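Phosphotriesterase, putative (Deinococcus radiodurans, PDB 4J35) probably hydrolyses lactones at a centre of two divalent metal ions, and is here an engineered form studied for organophosphate hydrolysis. Local coordinates at residues T2-V6 with T7-A11; M124-E127 with V128-I132; D210-Y213 with H214-T217; V315-P318 with A319-F322. The protein carries 7 engineered substitutions. All coordinates share one frame; numbering follows the deposited sequence.

Contact 1 (T2-V6 with T7-A11)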
ATOM      1  N   THR A   2       7.973   1.938  17.371  1.00 45.44           N
ATOM      2  CA  THR A   2       7.142   3.043  16.947  1.00 55.26           C
ATOM      3  C   THR A   2       7.007   2.994  15.438  1.00 48.06           C
ATOM      4  O   THR A   2       7.742   2.263  14.780  1.00 44.17           O
ATOM      5  CB  THR A   2       7.751   4.392  17.356  1.00 58.62           C
ATOM      6  OG1 THR A   2       9.102   4.472  16.874  1.00 61.30           O
ATOM      7  CG2 THR A   2       7.741   4.527  18.880  1.00 59.85           C
ATOM      8  N   ALA A   3       6.052   3.760  14.908  1.00 47.02           N
ATOM      9  CA  ALA A   3       5.898   3.913  13.461  1.00 46.14           C
ATOM     10  C   ALA A   3       6.511   5.232  13.057  1.00 45.19           C
ATOM     11  O   ALA A   3       6.320   6.240  13.731  1.00 43.47           O
ATOM     12  CB  ALA A   3       4.432   3.901  13.086  1.00 37.68           C
ATOM     13  N   GLN A   4       7.238   5.251  11.947  1.00 45.06           N
ATOM     14  CA  GLN A   4       7.746   6.517  11.460  1.00 43.13           C
ATOM     15  C   GLN A   4       6.728   7.153  10.510  1.00 42.10           C
ATOM     16  O   GLN A   4       6.551   6.675   9.400  1.00 39.12           O
ATOM     17  CB  GLN A   4       9.091   6.305  10.765  1.00 52.01           C
ATOM     18  CG  GLN A   4       9.890   7.579  10.609  1.00 50.40           C
ATOM     19  CD  GLN A   4      10.250   8.220  11.935  1.00 60.21           C
ATOM     20  OE1 GLN A   4      10.380   7.541  12.963  1.00 52.28           O
ATOM     21  NE2 GLN A   4      10.414   9.531  11.922  1.00 49.72           N
ATOM     22  N   THR A   5       6.066   8.223  10.947  1.00 43.91           N
ATOM     23  CA  THR A   5       5.099   8.928  10.101  1.00 41.73           C
ATOM     24  C   THR A   5       5.744  10.179   9.552  1.00 39.62           C
ATOM     25  O   THR A   5       6.867  10.514   9.914  1.00 42.01           O
ATOM     26  CB  THR A   5       3.829   9.361  10.870  1.00 42.82           C
ATOM     27  OG1 THR A   5       4.079  10.592  11.568  1.00 39.49           O
ATOM     28  CG2 THR A   5       3.396   8.303  11.825  1.00 44.09           C
ATOM     29  N   VAL A   6       5.043  10.866   8.664  1.00 37.20           N
ATOM     30  CA  VAL A   6       5.600  12.043   8.012  1.00 38.80           C
ATOM     31  C   VAL A   6       5.644  13.243   8.977  1.00 45.09           C
ATOM     32  O   VAL A   6       6.259  14.262   8.665  1.00 45.14           O
ATOM     33  CB  VAL A   6       4.811  12.406   6.709  1.00 45.30           C
ATOM     34  CG1 VAL A   6       4.838  11.231   5.716  1.00 42.10           C
ATOM     35  CG2 VAL A   6       3.372  12.802   7.024  1.00 44.10           C
ATOM     36  N   THR A   7       5.007  13.120  10.142  1.00 45.64           N
ATOM     37  CA  THR A   7       5.135  14.131  11.194  1.00 49.10           C
ATOM     38  C   THR A   7       5.984  13.670  12.390  1.00 56.30           C
ATOM     39  O   THR A   7       5.948  14.294  13.452  1.00 61.66           O
ATOM     40  CB  THR A   7       3.768  14.549  11.764  1.00 42.20           C
ATOM     41  OG1 THR A   7       3.050  13.383  12.200  1.00 44.79           O
ATOM     42  CG2 THR A   7       2.954  15.317  10.737  1.00 42.74           C
ATOM     43  N   GLY A   8       6.736  12.586  12.227  1.00 52.25           N
ATOM     44  CA  GLY A   8       7.594  12.091  13.295  1.00 48.69           C
ATOM     45  C   GLY A   8       7.156  10.732  13.804  1.00 49.68           C
ATOM     46  O   GLY A   8       6.159  10.183  13.346  1.00 46.31           O
ATOM     47  N   ALA A   9       7.896  10.190  14.762  1.00 57.29           N
ATOM     48  CA  ALA A   9       7.619   8.859  15.289  1.00 47.24           C
ATOM     49  C   ALA A   9       6.365   8.856  16.144  1.00 50.60           C
ATOM     50  O   ALA A   9       6.054   9.845  16.809  1.00 57.78           O
ATOM     51  CB  ALA A   9       8.803   8.364  16.099  1.00 58.62           C
ATOM     52  N   VAL A  10       5.654   7.731  16.123  1.00 45.32           N
ATOM     53  CA  VAL A  10       4.358   7.612  16.791  1.00 54.11           C
ATOM     54  C   VAL A  10       4.249   6.255  17.467  1.00 50.74           C
ATOM     55  O   VAL A  10       4.615   5.242  16.882  1.00 47.46           O
ATOM     56  CB  VAL A  10       3.200   7.757  15.790  1.00 47.94           C
ATOM     57  CG1 VAL A  10       1.898   7.302  16.406  1.00 53.25           C
ATOM     58  CG2 VAL A  10       3.095   9.183  15.332  1.00 52.81           C
ATOM     59  N   ALA A  11       3.747   6.222  18.701  1.00 49.62           N
ATOM     60  CA  ALA A  11       3.646   4.967  19.425  1.00 57.11           C
ATOM     61  C   ALA A  11       2.694   3.989  18.738  1.00 45.02           C
ATOM     62  O   ALA A  11       1.646   4.367  18.257  1.00 46.09           O
ATOM     63  CB  ALA A  11       3.195   5.221  20.860  1.00 58.99           C
TER

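Contact 2 (M124-E127 with V128-I132)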
ATOM      1  N   MET A 124      17.033   3.073  -0.044  1.00 32.47           N
ATOM      2  CA  MET A 124      16.013   2.675   0.904  1.00 34.57           C
ATOM      3  C   MET A 124      16.473   2.973   2.323  1.00 39.55           C
ATOM      4  O   MET A 124      15.717   3.523   3.117  1.00 36.96           O
ATOM      5  CB  MET A 124      15.694   1.196   0.759  1.00 37.15           C
ATOM      6  CG  MET A 124      14.903   0.859  -0.488  1.00 33.88           C
ATOM      7  SD  MET A 124      14.734  -0.935  -0.669  1.00 35.25           S
ATOM      8  CE  MET A 124      13.651  -0.981  -2.104  1.00 33.97           C
ATOM      9  N   ARG A 125      17.722   2.621   2.633  1.00 36.32           N
ATOM     10  CA  ARG A 125      18.201   2.740   4.000  1.00 38.25           C
ATOM     11  C   ARG A 125      18.174   4.200   4.408  1.00 42.81           C
ATOM     12  O   ARG A 125      17.743   4.532   5.508  1.00 41.35           O
ATOM     13  CB  ARG A 125      19.626   2.196   4.141  1.00 41.79           C
ATOM     14  CG  ARG A 125      20.117   2.245   5.603  1.00 50.30           C
ATOM     15  CD  ARG A 125      21.589   1.937   5.748  1.00 56.50           C
ATOM     16  NE  ARG A 125      22.431   2.768   4.886  1.00 65.11           N
ATOM     17  CZ  ARG A 125      22.716   4.051   5.111  1.00 71.00           C
ATOM     18  NH1 ARG A 125      22.220   4.678   6.176  1.00 73.34           N
ATOM     19  NH2 ARG A 125      23.496   4.721   4.262  1.00 81.97           N
ATOM     20  N   THR A 126      18.626   5.070   3.505  1.00 43.87           N
ATOM     21  CA  THR A 126      18.722   6.500   3.788  1.00 40.79           C
ATOM     22  C   THR A 126      17.332   7.097   3.993  1.00 45.57           C
ATOM     23  O   THR A 126      17.103   7.928   4.888  1.00 42.18           O
ATOM     24  CB  THR A 126      19.423   7.260   2.641  1.00 38.72           C
ATOM     25  OG1 THR A 126      20.774   6.794   2.509  1.00 41.62           O
ATOM     26  CG2 THR A 126      19.411   8.773   2.889  1.00 44.41           C
ATOM     27  N   GLU A 127      16.382   6.678   3.167  1.00 42.69           N
ATOM     28  CA  GLU A 127      15.053   7.274   3.266  1.00 35.90           C
ATOM     29  C   GLU A 127      14.301   6.779   4.518  1.00 38.85           C
ATOM     30  O   GLU A 127      13.474   7.498   5.072  1.00 40.52           O
ATOM     31  CB  GLU A 127      14.267   7.073   1.957  1.00 35.56           C
ATOM     32  CG  GLU A 127      14.877   7.834   0.782  1.00 33.59           C
ATOM     33  CD  GLU A 127      14.021   7.807  -0.491  1.00 40.07           C
ATOM     34  OE1 GLU A 127      13.258   6.834  -0.687  1.00 34.91           O
ATOM     35  OE2 GLU A 127      14.115   8.777  -1.273  1.00 35.42           O
ATOM     36  N   VAL A 128      14.604   5.570   4.974  1.00 35.38           N
ATOM     37  CA  VAL A 128      14.001   5.012   6.190  1.00 35.03           C
ATOM     38  C   VAL A 128      14.658   5.586   7.465  1.00 42.88           C
ATOM     39  O   VAL A 128      13.979   5.823   8.479  1.00 44.62           O
ATOM     40  CB  VAL A 128      14.186   3.452   6.225  1.00 45.06           C
ATOM     41  CG1 VAL A 128      14.035   2.886   7.640  1.00 48.06           C
ATOM     42  CG2 VAL A 128      13.217   2.771   5.264  1.00 38.71           C
ATOM     43  N   THR A 129      15.981   5.752   7.438  1.00 42.08           N
ATOM     44  CA  THR A 129      16.716   6.111   8.653  1.00 52.70           C
ATOM     45  C   THR A 129      16.973   7.616   8.775  1.00 46.53           C
ATOM     46  O   THR A 129      16.979   8.132   9.890  1.00 44.19           O
ATOM     47  CB  THR A 129      18.056   5.333   8.800  1.00 41.84           C
ATOM     48  OG1 THR A 129      18.995   5.793   7.829  1.00 50.51           O
ATOM     49  CG2 THR A 129      17.848   3.842   8.641  1.00 48.00           C
ATOM     50  N   GLU A 130      17.116   8.321   7.645  1.00 44.13           N
ATOM     51  CA  GLU A 130      17.519   9.741   7.658  1.00 45.19           C
ATOM     52  C   GLU A 130      16.498  10.696   7.084  1.00 52.38           C
ATOM     53  O   GLU A 130      16.173  11.713   7.693  1.00 47.79           O
ATOM     54  CB  GLU A 130      18.788   9.965   6.845  1.00 48.58           C
ATOM     55  CG  GLU A 130      20.011   9.269   7.366  1.00 58.80           C
ATOM     56  CD  GLU A 130      21.216   9.551   6.478  1.00 69.34           C
ATOM     57  OE1 GLU A 130      21.320  10.694   5.958  1.00 71.13           O
ATOM     58  OE2 GLU A 130      22.040   8.626   6.286  1.00 79.94           O
ATOM     59  N   GLY A 131      16.042  10.422   5.869  1.00 43.91           N
ATOM     60  CA  GLY A 131      14.986  11.238   5.315  1.00 42.53           C
ATOM     61  C   GLY A 131      14.960  11.241   3.803  1.00 40.48           C
ATOM     62  O   GLY A 131      15.856  10.725   3.137  1.00 43.25           O
ATOM     63  N   ILE A 132      13.905  11.838   3.271  1.00 40.45           N
ATOM     64  CA  ILE A 132      13.675  11.838   1.845  1.00 35.24           C
ATOM     65  C   ILE A 132      13.962  13.209   1.261  1.00 38.44           C
ATOM     66  O   ILE A 132      13.429  14.212   1.723  1.00 42.66           O
ATOM     67  CB  ILE A 132      12.219  11.453   1.535  1.00 38.31           C
ATOM     68  CG1 ILE A 132      11.942  10.045   2.081  1.00 36.93           C
ATOM     69  CG2 ILE A 132      11.965  11.567   0.040  1.00 36.80           C
ATOM     70  CD1 ILE A 132      10.500   9.716   2.298  1.00 37.03           C
TER

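Contact 3 (D210-Y213 with H214-T217)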
ATOM      1  N   ASP A 210      -9.238 -17.574  -5.419  1.00 49.52           N
ATOM      2  CA  ASP A 210      -9.032 -18.953  -4.943  1.00 49.87           C
ATOM      3  C   ASP A 210      -8.371 -18.912  -3.586  1.00 41.80           C
ATOM      4  O   ASP A 210      -7.203 -18.546  -3.485  1.00 42.96           O
ATOM      5  CB  ASP A 210      -8.153 -19.733  -5.918  1.00 45.02           C
ATOM      6  CG  ASP A 210      -8.046 -21.225  -5.578  1.00 56.46           C
ATOM      7  OD1 ASP A 210      -8.201 -21.618  -4.398  1.00 61.84           O
ATOM      8  OD2 ASP A 210      -7.788 -22.004  -6.514  1.00 57.27           O
ATOM      9  N   PRO A 211      -9.107 -19.302  -2.531  1.00 50.54           N
ATOM     10  CA  PRO A 211      -8.633 -19.305  -1.142  1.00 45.37           C
ATOM     11  C   PRO A 211      -7.339 -20.111  -0.963  1.00 42.38           C
ATOM     12  O   PRO A 211      -6.559 -19.859  -0.029  1.00 43.59           O
ATOM     13  CB  PRO A 211      -9.784 -19.985  -0.386  1.00 46.53           C
ATOM     14  CG  PRO A 211     -10.949 -19.852  -1.255  1.00 60.68           C
ATOM     15  CD  PRO A 211     -10.451 -19.892  -2.642  1.00 54.53           C
ATOM     16  N   ALA A 212      -7.100 -21.078  -1.842  1.00 40.24           N
ATOM     17  CA  ALA A 212      -5.901 -21.923  -1.702  1.00 49.68           C
ATOM     18  C   ALA A 212      -4.653 -21.090  -1.977  1.00 54.89           C
ATOM     19  O   ALA A 212      -3.593 -21.348  -1.418  1.00 47.70           O
ATOM     20  CB  ALA A 212      -5.953 -23.118  -2.641  1.00 46.85           C
ATOM     21  N   TYR A 213      -4.799 -20.078  -2.827  1.00 56.68           N
ATOM     22  CA  TYR A 213      -3.702 -19.170  -3.168  1.00 50.07           C
ATOM     23  C   TYR A 213      -3.346 -18.325  -1.949  1.00 49.35           C
ATOM     24  O   TYR A 213      -2.180 -18.134  -1.637  1.00 43.39           O
ATOM     25  CB  TYR A 213      -4.138 -18.310  -4.350  1.00 52.15           C
ATOM     26  CG  TYR A 213      -3.247 -17.143  -4.716  1.00 46.49           C
ATOM     27  CD1 TYR A 213      -2.099 -17.322  -5.485  1.00 49.40           C
ATOM     28  CD2 TYR A 213      -3.577 -15.858  -4.323  1.00 49.14           C
ATOM     29  CE1 TYR A 213      -1.304 -16.241  -5.841  1.00 48.51           C
ATOM     30  CE2 TYR A 213      -2.795 -14.768  -4.681  1.00 46.38           C
ATOM     31  CZ  TYR A 213      -1.660 -14.966  -5.431  1.00 50.63           C
ATOM     32  OH  TYR A 213      -0.900 -13.871  -5.778  1.00 43.03           O
ATOM     33  N   HIS A 214      -4.366 -17.836  -1.242  1.00 44.74           N
ATOM     34  CA  HIS A 214      -4.152 -17.107   0.006  1.00 36.32           C
ATOM     35  C   HIS A 214      -3.533 -17.985   1.094  1.00 37.92           C
ATOM     36  O   HIS A 214      -2.649 -17.565   1.828  1.00 38.79           O
ATOM     37  CB  HIS A 214      -5.473 -16.538   0.513  1.00 36.71           C
ATOM     38  CG  HIS A 214      -6.168 -15.690  -0.495  1.00 38.96           C
ATOM     39  ND1 HIS A 214      -6.840 -16.226  -1.570  1.00 45.78           N
ATOM     40  CD2 HIS A 214      -6.255 -14.345  -0.628  1.00 40.10           C
ATOM     41  CE1 HIS A 214      -7.316 -15.250  -2.320  1.00 48.65           C
ATOM     42  NE2 HIS A 214      -6.964 -14.101  -1.777  1.00 39.38           N
ATOM     43  N   ARG A 215      -4.054 -19.186   1.251  1.00 40.51           N
ATOM     44  CA  ARG A 215      -3.561 -20.064   2.318  1.00 45.26           C
ATOM     45  C   ARG A 215      -2.085 -20.379   2.094  1.00 42.18           C
ATOM     46  O   ARG A 215      -1.266 -20.391   3.014  1.00 43.72           O
ATOM     47  CB  ARG A 215      -4.385 -21.334   2.340  1.00 39.26           C
ATOM     48  CG  ARG A 215      -5.762 -21.111   2.963  1.00 37.28           C
ATOM     49  CD  ARG A 215      -6.487 -22.393   3.202  1.00 48.85           C
ATOM     50  NE  ARG A 215      -7.115 -22.867   1.989  1.00 53.04           N
ATOM     51  CZ  ARG A 215      -8.420 -22.901   1.773  1.00 40.02           C
ATOM     52  NH1 ARG A 215      -9.289 -22.488   2.693  1.00 51.54           N
ATOM     53  NH2 ARG A 215      -8.852 -23.345   0.598  1.00 46.37           N
ATOM     54  N   GLU A 216      -1.735 -20.584   0.846  1.00 37.49           N
ATOM     55  CA  GLU A 216      -0.332 -20.820   0.541  1.00 45.28           C
ATOM     56  C   GLU A 216       0.586 -19.650   0.912  1.00 49.22           C
ATOM     57  O   GLU A 216       1.679 -19.845   1.410  1.00 46.98           O
ATOM     58  CB  GLU A 216      -0.152 -21.135  -0.928  1.00 48.43           C
ATOM     59  CG  GLU A 216       1.251 -21.531  -1.233  1.00 67.17           C
ATOM     60  CD  GLU A 216       1.447 -21.895  -2.681  1.00 74.03           C
ATOM     61  OE1 GLU A 216       0.439 -21.930  -3.414  1.00 73.71           O
ATOM     62  OE2 GLU A 216       2.616 -22.148  -3.065  1.00 77.27           O
ATOM     63  N   THR A 217       0.153 -18.420   0.648  1.00 39.24           N
ATOM     64  CA  THR A 217       0.924 -17.271   1.045  1.00 35.71           C
ATOM     65  C   THR A 217       1.063 -17.174   2.555  1.00 31.63           C
ATOM     66  O   THR A 217       2.166 -16.870   3.069  1.00 37.03           O
ATOM     67  CB  THR A 217       0.222 -15.934   0.490  1.00 30.98           C
ATOM     68  OG1 THR A 217      -0.010 -16.088  -0.906  1.00 37.51           O
ATOM     69  CG2 THR A 217       1.116 -14.753   0.686  1.00 34.19           C
TER

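Contact 4 (V315-P318 with A319-F322)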
ATOM      1  N   VAL A 315      -7.105  -2.637  13.572  1.00 37.32           N
ATOM      2  CA  VAL A 315      -6.313  -1.934  14.589  1.00 33.38           C
ATOM      3  C   VAL A 315      -5.139  -2.812  15.106  1.00 33.43           C
ATOM      4  O   VAL A 315      -4.002  -2.349  15.136  1.00 41.39           O
ATOM      5  CB  VAL A 315      -7.187  -1.520  15.813  1.00 44.64           C
ATOM      6  CG1 VAL A 315      -6.351  -0.786  16.858  1.00 37.21           C
ATOM      7  CG2 VAL A 315      -8.393  -0.630  15.364  1.00 42.48           C
ATOM      8  N   GLY A 316      -5.460  -4.034  15.503  1.00 40.11           N
ATOM      9  CA  GLY A 316      -4.472  -4.944  16.079  1.00 47.34           C
ATOM     10  C   GLY A 316      -3.347  -5.227  15.097  1.00 38.45           C
ATOM     11  O   GLY A 316      -2.175  -5.091  15.430  1.00 39.02           O
ATOM     12  N   ASN A 317      -3.702  -5.627  13.886  1.00 39.85           N
ATOM     13  CA  ASN A 317      -2.682  -5.981  12.897  1.00 42.11           C
ATOM     14  C   ASN A 317      -1.797  -4.814  12.480  1.00 36.36           C
ATOM     15  O   ASN A 317      -0.579  -4.942  12.433  1.00 33.91           O
ATOM     16  CB  ASN A 317      -3.301  -6.674  11.692  1.00 32.74           C
ATOM     17  CG  ASN A 317      -3.967  -7.966  12.059  1.00 32.99           C
ATOM     18  OD1 ASN A 317      -3.761  -8.502  13.172  1.00 39.59           O
ATOM     19  ND2 ASN A 317      -4.705  -8.539  11.121  1.00 36.67           N
ATOM     20  N   PRO A 318      -2.393  -3.657  12.134  1.00 33.63           N
ATOM     21  CA  PRO A 318      -1.529  -2.525  11.808  1.00 36.14           C
ATOM     22  C   PRO A 318      -0.609  -2.116  12.958  1.00 35.74           C
ATOM     23  O   PRO A 318       0.494  -1.665  12.673  1.00 36.19           O
ATOM     24  CB  PRO A 318      -2.532  -1.385  11.515  1.00 33.72           C
ATOM     25  CG  PRO A 318      -3.821  -2.083  11.215  1.00 40.02           C
ATOM     26  CD  PRO A 318      -3.820  -3.371  11.916  1.00 37.65           C
ATOM     27  N   ALA A 319      -1.041  -2.242  14.218  1.00 36.40           N
ATOM     28  CA  ALA A 319      -0.191  -1.830  15.336  1.00 41.62           C
ATOM     29  C   ALA A 319       1.063  -2.705  15.338  1.00 34.12           C
ATOM     30  O   ALA A 319       2.196  -2.242  15.529  1.00 37.80           O
ATOM     31  CB  ALA A 319      -0.932  -1.994  16.652  1.00 51.20           C
ATOM     32  N   ARG A 320       0.836  -3.975  15.076  1.00 33.01           N
ATOM     33  CA  ARG A 320       1.899  -4.975  15.107  1.00 43.23           C
ATOM     34  C   ARG A 320       2.813  -4.834  13.856  1.00 46.34           C
ATOM     35  O   ARG A 320       4.040  -4.802  13.928  1.00 35.77           O
ATOM     36  CB  ARG A 320       1.235  -6.362  15.180  1.00 45.63           C
ATOM     37  CG  ARG A 320       2.172  -7.570  15.147  1.00 55.61           C
ATOM     38  CD  ARG A 320       2.279  -8.140  13.734  1.00 58.79           C
ATOM     39  NE  ARG A 320       0.987  -8.521  13.143  1.00 70.73           N
ATOM     40  CZ  ARG A 320       0.852  -8.993  11.903  1.00 67.69           C
ATOM     41  NH1 ARG A 320       1.935  -9.144  11.153  1.00 44.30           N
ATOM     42  NH2 ARG A 320      -0.354  -9.302  11.418  1.00 63.49           N
ATOM     43  N   LEU A 321       2.192  -4.736  12.697  1.00 36.54           N
ATOM     44  CA  LEU A 321       2.905  -4.586  11.427  1.00 35.17           C
ATOM     45  C   LEU A 321       3.638  -3.256  11.235  1.00 36.18           C
ATOM     46  O   LEU A 321       4.755  -3.248  10.758  1.00 37.12           O
ATOM     47  CB  LEU A 321       1.931  -4.829  10.280  1.00 37.55           C
ATOM     48  CG  LEU A 321       2.454  -5.779   9.221  1.00 48.12           C
ATOM     49  CD1 LEU A 321       1.297  -6.398   8.463  1.00 50.41           C
ATOM     50  CD2 LEU A 321       3.406  -5.019   8.280  1.00 42.22           C
ATOM     51  N   PHE A 322       3.027  -2.127  11.571  1.00 35.38           N
ATOM     52  CA  PHE A 322       3.640  -0.841  11.262  1.00 35.51           C
ATOM     53  C   PHE A 322       4.210  -0.106  12.466  1.00 35.50           C
ATOM     54  O   PHE A 322       4.962   0.864  12.313  1.00 38.86           O
ATOM     55  CB  PHE A 322       2.604   0.055  10.522  1.00 34.04           C
ATOM     56  CG  PHE A 322       2.049  -0.594   9.273  1.00 35.63           C
ATOM     57  CD1 PHE A 322       2.799  -0.630   8.102  1.00 32.79           C
ATOM     58  CD2 PHE A 322       0.799  -1.186   9.276  1.00 41.61           C
ATOM     59  CE1 PHE A 322       2.309  -1.251   6.964  1.00 31.70           C
ATOM     60  CE2 PHE A 322       0.289  -1.806   8.144  1.00 34.13           C
ATOM     61  CZ  PHE A 322       1.050  -1.833   6.979  1.00 34.02           C
TER
HETATM   62  O   HOH W   1      -1.351  -9.201  14.576  1.00 37.11           O

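Contact 1 (T2-V6 with T7-A11)
Thr5 OG1 lies 2.8 Å from Gly8 O and donates to it in the plane of that carbonyl, on a lone pair. The same hydroxyl oxygen accepts from Thr7 N at 3.0 Å, which ties the start of the turn to its third residue and to Gly8 beyond. Its torsion explains this double role: with chi1 at 82°, OG1 sits between the backbone N and the carbonyl carbon and faces the turn, while CG2 is left to meet Val10 CG2 at 3.6 Å, the two side chains crossing at about a right angle. On the other face, Gln4, bent at chi2, brings OE1 to 3.6 Å from Ala9 CB. Behind these groups stands a tight antiparallel hairpin. Ala3 and Val10 form a hydrogen-bonded pair, with Ala3 N 2.9 Å from Val10 O, and Thr5 and Gly8 form another across a type I turn. Gly8 has phi 115° and psi 179°, where a CB would press on the preceding carbonyl oxygen. Strand 89-91 and helix 76-86 flank the turn, Val6 bonding through its backbone to Ile90. Gly8 O therefore takes two donors, Thr5 N from above its plane and Thr5 OG1 within it, and the hydroxyl's simultaneous giving and accepting fixes its rotation and braces the turn.

Contact 2 (M124-E127 with V128-I132)
Arg125 O receives two donors from Thr129, the backbone N and the hydroxyl OG1, each at 2.9 Å. They come from different directions: N is tilted 20° from the carbonyl plane, whereas OG1 stands well above it. A chi1 of 71° puts the Thr129 hydroxyl between its own backbone N and carbonyl carbon, turned back to the preceding helical turn. One residue on, Thr126 O is likewise shared, by Glu130 N and by Gly131 N, the latter at 2.9 Å. This second bond closes the helix end, where Gly131 leaves helical geometry with positive phi. Weaker charge pairing follows: Arg125 NH1 forms a long salt bridge of 4.0 Å with Glu130 OE2, which lies near the guanidinium plane at its edge, while NH2 pairs with Glu122. In the packing, the Glu127 stem crosses Ile132 at about a right angle, with CB 3.8 Å from Ile132 CG1. Glu127's carboxylate continues past it to Arg74, Thr94 and Asn70. The contact thus ends helix 116-129 where the chain turns into a loop. Met124 packs on Ala162 and Val165 of helix 153-169, Arg125 and Thr129 touch the same helix at Glu168 and Thr169, and Ile132 rests on Cys92, just beyond strand 89-91.

Contact 3 (D210-Y213 with H214-T217)
His214 ND1 donates to Asp210 O at 3.0 Å; the oxygen lies close to the imidazole plane, but the donor stands above the plane of the carbonyl. Tyr213 N reaches that same oxygen from the opposite face, so Asp210 O is gripped from both sides. Asp210 is the N-cap: its OD1 takes the bond from Ala212 N at 2.8 Å, met on the anti side of the carboxylate and out of its plane. A turn later Tyr213 O is shared in the same manner by Thr217 N and by Thr217 OG1, the latter at 3.1 Å.

The aromatic contact is a T-shaped stack in which the edge of Tyr213 points to the face of His214, ring centroids 5.7 Å apart and planes at 89°. CG of Tyr213 is anti to its N (chi1 170°) and that of His214 is anti to its carbonyl carbon (chi1 -55°), and these different first torsions bring the two neighbouring rings together.

Arg215 folds back at chi3 and lays one guanidinium face over Pro211, whose CB is 3.6 Å from NH2. The polar ends have partners farther off: Arg215 NH1 pairs with Glu253, Tyr213 OH bonds to Gly183 N and His214 NE2 to Met205 O. A methionine in place of Arg215 would probably leave Glu253 without its charged mate and Pro211 CB without that flat cover.

Helix 211-218 links strands 200-202 and 223-226 in a beta-alpha-beta unit of the TIM barrel. His214 packs on Ile224 and Phe226 of strand 223-226 and on Val246 and Leu250 of helix 240-251, while Tyr213 and Thr217 lean on Pro184 of helix 183-192.

Contact 4 (V315-P318 with A319-F322)
Phe322 has CG anti to its carbonyl carbon (chi1 -56°), and this turns the ring back along the helix so that CD2 comes to 4.0 Å from Pro318 CB. Pro318 O lies at the ring edge, near its plane, 3.4 Å from CD2. Arg320 starts with CG anti to the backbone N and then bends at chi2 and chi3, which brings its guanidinium alongside the Asn317 amide. The two side chains run side by side in the same direction, the planes of their end groups 65° apart and NH2 of Arg320 3.9 Å from Asn317 CG. A water joins them, accepting from Arg320 NE at 2.8 Å and donating to Asn317 OD1 at 2.9 Å.

The i to i+4 backbone bonds set the spacing of these side chains. Leu321 N to Asn317 O is nearly straight, 2.8 Å with 172° at the hydrogen, and Phe322 N is bonded to Pro318 O. Pro318, lacking an N-H, kinks the helix.

Helix 307-322 lies against the barrel strands, with Phe322 on Met201 of strand 200-202. Cut back to an alanine, Phe322 would probably leave a gap beside Pro318 CB and Met201. Asn317 bonds to Ala256 O and Leu259 O through ND2 and to Gln312 through OD1, while Arg320 reaches Ser223 OG and Ala198 O. Pro318 and Leu321 pack on Leu260 of strand 259-261, and Pro318 also touches Thr18 of strand 17-26.

How the contacts relate
Contacts 1 and 4 bring the two chain ends together: Ala3 CB lies 3.2 Å from Phe322 O in plain packing, the centres of the two contacts about 14 Å apart, and Thr2 bonds through its backbone to Gly323. Contact 2 is near contact 1, nearest atoms about 5 Å apart without touching; Arg138 connects them, touching Gln4 and bonding to Val128 O. Contact 3 lies across the barrel, its centre about 33 Å from that of contact 1. Contacts 3 and 4 come closer to the metal site: Tyr213 is about 8 Å from His204 and Phe322 about 7 Å from His21, side chain to side chain, each about 12 Å from a cobalt ion.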